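Local coordinates for protein AlyGC (PDB 5GKD) that probably degrades alginate by beta-elimination, as a calcium-containing polysaccharide lyase of family 6 from a marine bacterium, at residues A[464-468]-A[469-473]; A[524-527]-A[528-531]. All coordinates share one frame; numbering follows the deposited sequence.

Contact 1 (A[464-468]-A[469-473]); sequences LVLQA and GEYWV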
loop_
_atom_site.group_PDB
_atom_site.type_symbol
_atom_site.label_atom_id
_atom_site.label_comp_id
_atom_site.label_asym_id
_atom_site.label_seq_id
_atom_site.Cartn_x
_atom_site.Cartn_y
_atom_site.Cartn_z
ATOM N N LEU A 464 10.877 28.697 -1.211
ATOM C CA LEU A 464 11.558 28.890 0.059
ATOM C C LEU A 464 13.052 29.064 -0.209
ATOM O O LEU A 464 13.670 28.225 -0.873
ATOM C CB LEU A 464 11.303 27.705 0.992
ATOM C CG LEU A 464 10.014 27.619 1.834
ATOM C CD1 LEU A 464 8.766 27.954 1.049
ATOM C CD2 LEU A 464 9.867 26.237 2.484
ATOM N N VAL A 465 13.621 30.163 0.289
ATOM C CA VAL A 465 15.021 30.512 0.076
ATOM C C VAL A 465 15.723 30.390 1.422
ATOM O O VAL A 465 15.563 31.248 2.297
ATOM C CB VAL A 465 15.179 31.916 -0.518
ATOM C CG1 VAL A 465 16.605 32.136 -0.959
ATOM C CG2 VAL A 465 14.229 32.094 -1.683
ATOM N N LEU A 466 16.487 29.314 1.600
ATOM C CA LEU A 466 17.131 29.038 2.876
ATOM C C LEU A 466 18.436 29.815 2.969
ATOM O O LEU A 466 19.290 29.730 2.078
ATOM C CB LEU A 466 17.409 27.542 3.044
ATOM C CG LEU A 466 16.380 26.511 2.588
ATOM C CD1 LEU A 466 16.899 25.104 2.819
ATOM C CD2 LEU A 466 15.066 26.717 3.297
ATOM N N GLN A 467 18.590 30.574 4.047
ATOM C CA GLN A 467 19.848 31.250 4.290
ATOM C C GLN A 467 20.888 30.234 4.750
ATOM O O GLN A 467 20.567 29.094 5.096
ATOM C CB GLN A 467 19.655 32.357 5.319
ATOM C CG GLN A 467 18.520 33.319 4.972
ATOM C CD GLN A 467 17.978 34.054 6.191
ATOM O OE1 GLN A 467 18.100 33.580 7.321
ATOM N NE2 GLN A 467 17.358 35.205 5.965
ATOM N N ALA A 468 22.150 30.653 4.735
ATOM C CA ALA A 468 23.241 29.749 5.070
ATOM C C ALA A 468 23.105 29.245 6.498
ATOM O O ALA A 468 22.627 29.958 7.379
ATOM C CB ALA A 468 24.580 30.461 4.887
ATOM N N GLY A 469 23.500 27.999 6.721
ATOM C CA GLY A 469 23.482 27.448 8.056
ATOM C C GLY A 469 22.957 26.026 8.062
ATOM O O GLY A 469 22.958 25.344 7.039
ATOM N N GLU A 470 22.500 25.598 9.237
ATOM C CA GLU A 470 22.129 24.214 9.510
ATOM C C GLU A 470 20.630 24.122 9.765
ATOM O O GLU A 470 20.082 24.899 10.549
ATOM C CB GLU A 470 22.915 23.665 10.713
ATOM C CG GLU A 470 24.419 23.489 10.442
ATOM C CD GLU A 470 25.175 22.759 11.559
ATOM O OE1 GLU A 470 24.735 22.783 12.724
ATOM O OE2 GLU A 470 26.222 22.138 11.264
ATOM N N TYR A 471 19.969 23.168 9.113
ATOM C CA TYR A 471 18.530 22.953 9.285
ATOM C C TYR A 471 18.320 21.551 9.828
ATOM O O TYR A 471 18.434 20.572 9.086
ATOM C CB TYR A 471 17.784 23.146 7.973
ATOM C CG TYR A 471 17.868 24.551 7.458
ATOM C CD1 TYR A 471 18.980 24.985 6.747
ATOM C CD2 TYR A 471 16.846 25.451 7.687
ATOM C CE1 TYR A 471 19.061 26.268 6.275
ATOM C CE2 TYR A 471 16.921 26.741 7.226
ATOM C CZ TYR A 471 18.027 27.146 6.523
ATOM O OH TYR A 471 18.099 28.436 6.052
ATOM N N TRP A 472 18.030 21.456 11.118
ATOM C CA TRP A 472 17.797 20.177 11.766
ATOM C C TRP A 472 16.310 19.864 11.674
ATOM O O TRP A 472 15.470 20.737 11.911
ATOM C CB TRP A 472 18.278 20.219 13.221
ATOM C CG TRP A 472 19.772 20.309 13.297
ATOM C CD1 TRP A 472 20.525 21.435 13.213
ATOM C CD2 TRP A 472 20.695 19.216 13.411
ATOM N NE1 TRP A 472 21.868 21.119 13.279
ATOM C CE2 TRP A 472 21.996 19.763 13.403
ATOM C CE3 TRP A 472 20.547 17.830 13.526
ATOM C CZ2 TRP A 472 23.137 18.976 13.509
ATOM C CZ3 TRP A 472 21.675 17.051 13.637
ATOM C CH2 TRP A 472 22.959 17.625 13.627
ATOM N N VAL A 473 15.982 18.632 11.306
ATOM C CA VAL A 473 14.616 18.283 10.935
ATOM C C VAL A 473 14.183 17.110 11.797
ATOM O O VAL A 473 14.504 15.956 11.497
ATOM C CB VAL A 473 14.488 17.965 9.443
ATOM C CG1 VAL A 473 13.066 17.590 9.117
ATOM C CG2 VAL A 473 14.906 19.171 8.626
#
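Tyr-471 reaches back across the corner to Gln-467. Its OH donates a hydrogen bond to the backbone O of Gln-467, 2.7 Å away. The donor meets the carbonyl at a C=O...O angle of 124° and is tilted somewhat out of the carbonyl plane. This oxygen lies at the edge of the phenol ring, near its plane. The N of Gln-467 is also close to Tyr-471 OH, but its angle is too poor for a bond.

Leu-466 supplies the apolar side of the contact. Its CB packs 3.6 Å from Tyr-471 CZ, and its CD1 lies over one ring face, offset toward the rim. The ring therefore meets a carbonyl at its edge and a leucine at its face. Tyr-471 has CG anti to its own carbonyl carbon (chi1 -64°), which sends the ring toward Leu-466 and Gln-467.

Gly-469 opens the second strand just after the turn. Its phi of 138° lies in a region open to glycine, since a CB there would press on Ala-468 O. Farther along the strand, Trp-472 NE1 gives Glu-470 OE1 a weak hydrogen bond of 3.4 Å.

The corner joins strand 462-466 to strand 469-473 on one coil of a parallel beta-helix. Tyr-471 OH makes a second, weak bond to Val-444 O on the preceding coil. Strand 462-466 pairs with 441-444 and 482-487, while 469-473 pairs with 447-448 and 493-497. Helix 450-457 packs on both Leu-466 and Tyr-471.

Contact 2 (A[524-527]-A[528-531]); sequences PDAA and GNTL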
loop_
_atom_site.group_PDB
_atom_site.type_symbol
_atom_site.label_atom_id
_atom_site.label_comp_id
_atom_site.label_asym_id
_atom_site.label_seq_id
_atom_site.Cartn_x
_atom_site.Cartn_y
_atom_site.Cartn_z
ATOM N N PRO A 524 17.727 8.078 12.064
ATOM C CA PRO A 524 17.672 7.003 13.051
ATOM C C PRO A 524 18.445 5.779 12.586
ATOM O O PRO A 524 18.528 5.482 11.389
ATOM C CB PRO A 524 16.170 6.703 13.171
ATOM C CG PRO A 524 15.490 7.904 12.602
ATOM C CD PRO A 524 16.394 8.352 11.508
ATOM N N ASP A 525 19.019 5.071 13.561
ATOM C CA ASP A 525 19.852 3.892 13.315
ATOM C C ASP A 525 18.932 2.697 13.088
ATOM O O ASP A 525 18.755 1.818 13.936
ATOM C CB ASP A 525 20.819 3.663 14.476
ATOM C CG ASP A 525 21.907 2.631 14.160
ATOM O OD1 ASP A 525 21.744 1.820 13.230
ATOM O OD2 ASP A 525 22.935 2.620 14.863
ATOM N N ALA A 526 18.329 2.681 11.905
ATOM C CA ALA A 526 17.369 1.653 11.562
ATOM C C ALA A 526 17.491 1.343 10.083
ATOM O O ALA A 526 17.820 2.212 9.274
ATOM C CB ALA A 526 15.942 2.088 11.912
ATOM N N ALA A 527 17.257 0.088 9.743
ATOM C CA ALA A 527 17.245 -0.295 8.346
ATOM C C ALA A 527 15.987 0.243 7.666
ATOM O O ALA A 527 14.941 0.410 8.290
ATOM C CB ALA A 527 17.309 -1.812 8.217
ATOM N N GLY A 528 16.096 0.524 6.375
ATOM C CA GLY A 528 14.917 0.907 5.625
ATOM C C GLY A 528 14.511 2.354 5.745
ATOM O O GLY A 528 13.341 2.671 5.516
ATOM N N ASN A 529 15.430 3.244 6.107
ATOM C CA ASN A 529 15.149 4.667 6.006
ATOM C C ASN A 529 14.945 5.055 4.546
ATOM O O ASN A 529 15.446 4.409 3.628
ATOM C CB ASN A 529 16.288 5.508 6.590
ATOM C CG ASN A 529 16.436 5.350 8.095
ATOM O OD1 ASN A 529 15.533 4.859 8.783
ATOM N ND2 ASN A 529 17.593 5.768 8.614
ATOM N N THR A 530 14.224 6.146 4.343
ATOM C CA THR A 530 13.896 6.630 3.010
ATOM C C THR A 530 13.960 8.144 3.074
ATOM O O THR A 530 13.089 8.767 3.683
ATOM C CB THR A 530 12.505 6.159 2.558
ATOM O OG1 THR A 530 11.526 6.611 3.493
ATOM C CG2 THR A 530 12.420 4.643 2.475
ATOM N N LEU A 531 14.973 8.739 2.457
ATOM C CA LEU A 531 15.150 10.182 2.594
ATOM C C LEU A 531 13.979 10.939 1.984
ATOM O O LEU A 531 13.416 11.842 2.610
ATOM C CB LEU A 531 16.470 10.629 1.965
ATOM C CG LEU A 531 16.868 12.057 2.344
ATOM C CD1 LEU A 531 17.522 12.113 3.711
ATOM C CD2 LEU A 531 17.768 12.679 1.270
HETATM O O HOH W 1 18.202 2.875 6.672
HETATM O O HOH W 2 13.680 2.820 8.994
#
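The backbone from Pro-524 to Asn-529 curls into an open loop, with an inverse gamma turn centred on Asp-525 and a positive phi (82°) at Gly-528. The gamma turn brings Ala-526 N to Pro-524 O in a weak hydrogen bond. At Gly-528 the chain takes a conformation in which a CB would crowd Ala-527 O.

Asn-529 closes the loop with its side chain. Its ND2 donates to Pro-524 O over 2.9 Å, with a nearly straight N-H...O angle of 166°. The bond is in plane at both ends: the acceptor lies in the amide plane of Asn-529, and ND2 lies in the carbonyl plane of Pro-524. A chi1 of -67° swings the amide of Asn-529 to the side of its own backbone N, back into the loop.

Two waters bridge the loop further. Water 1 donates to Ala-526 O at 2.7 Å and accepts from Asn-529 N at 2.9 Å. Water 2 donates to Ala-527 O at 2.8 Å and to Asn-529 OD1 at 2.8 Å. OD1 is also hydrogen-bonded to Ser-500 OG. Asp-525 OD1 is held by Asn-558 ND2, and Ala-527 packs on Leu-599 of the second subunit.

The buried amide of Asn-529 thus has its NH2 on a carbonyl and its oxygen on hydroxyl and water partners. These partners fix which way round the amide sits, because the reverse setting would put OD1 against Pro-524 O. One side chain and two waters give partners to three backbone carbonyls of the loop, those of Pro-524, Ala-526 and Ala-527. Pro-524 O takes two bonds, the straight one from Asn-529 ND2 and the weak one from Ala-526 N.

Contacts 1 and 2 follow one another along the chain, in the beta-helix formed by the later part of the protein. Their centres are about 22 Å apart and their nearest atoms about 8 Å, so they do not touch. Trp-472 of contact 1 packs on Asn-522, which lies in the same loop as contact 2, two residues before segment 524-527. In both, a side chain donates to a backbone carbonyl earlier in the chain. Neither includes a residue of the calcium site (Asn-180, Glu-183, Glu-212 and Glu-214) or of the carbonate pocket (Glu-214, Arg-240, Arg-264 and Tyr-303). Those sites belong to the earlier beta-helix. Of the two, contact 2 meets the second subunit.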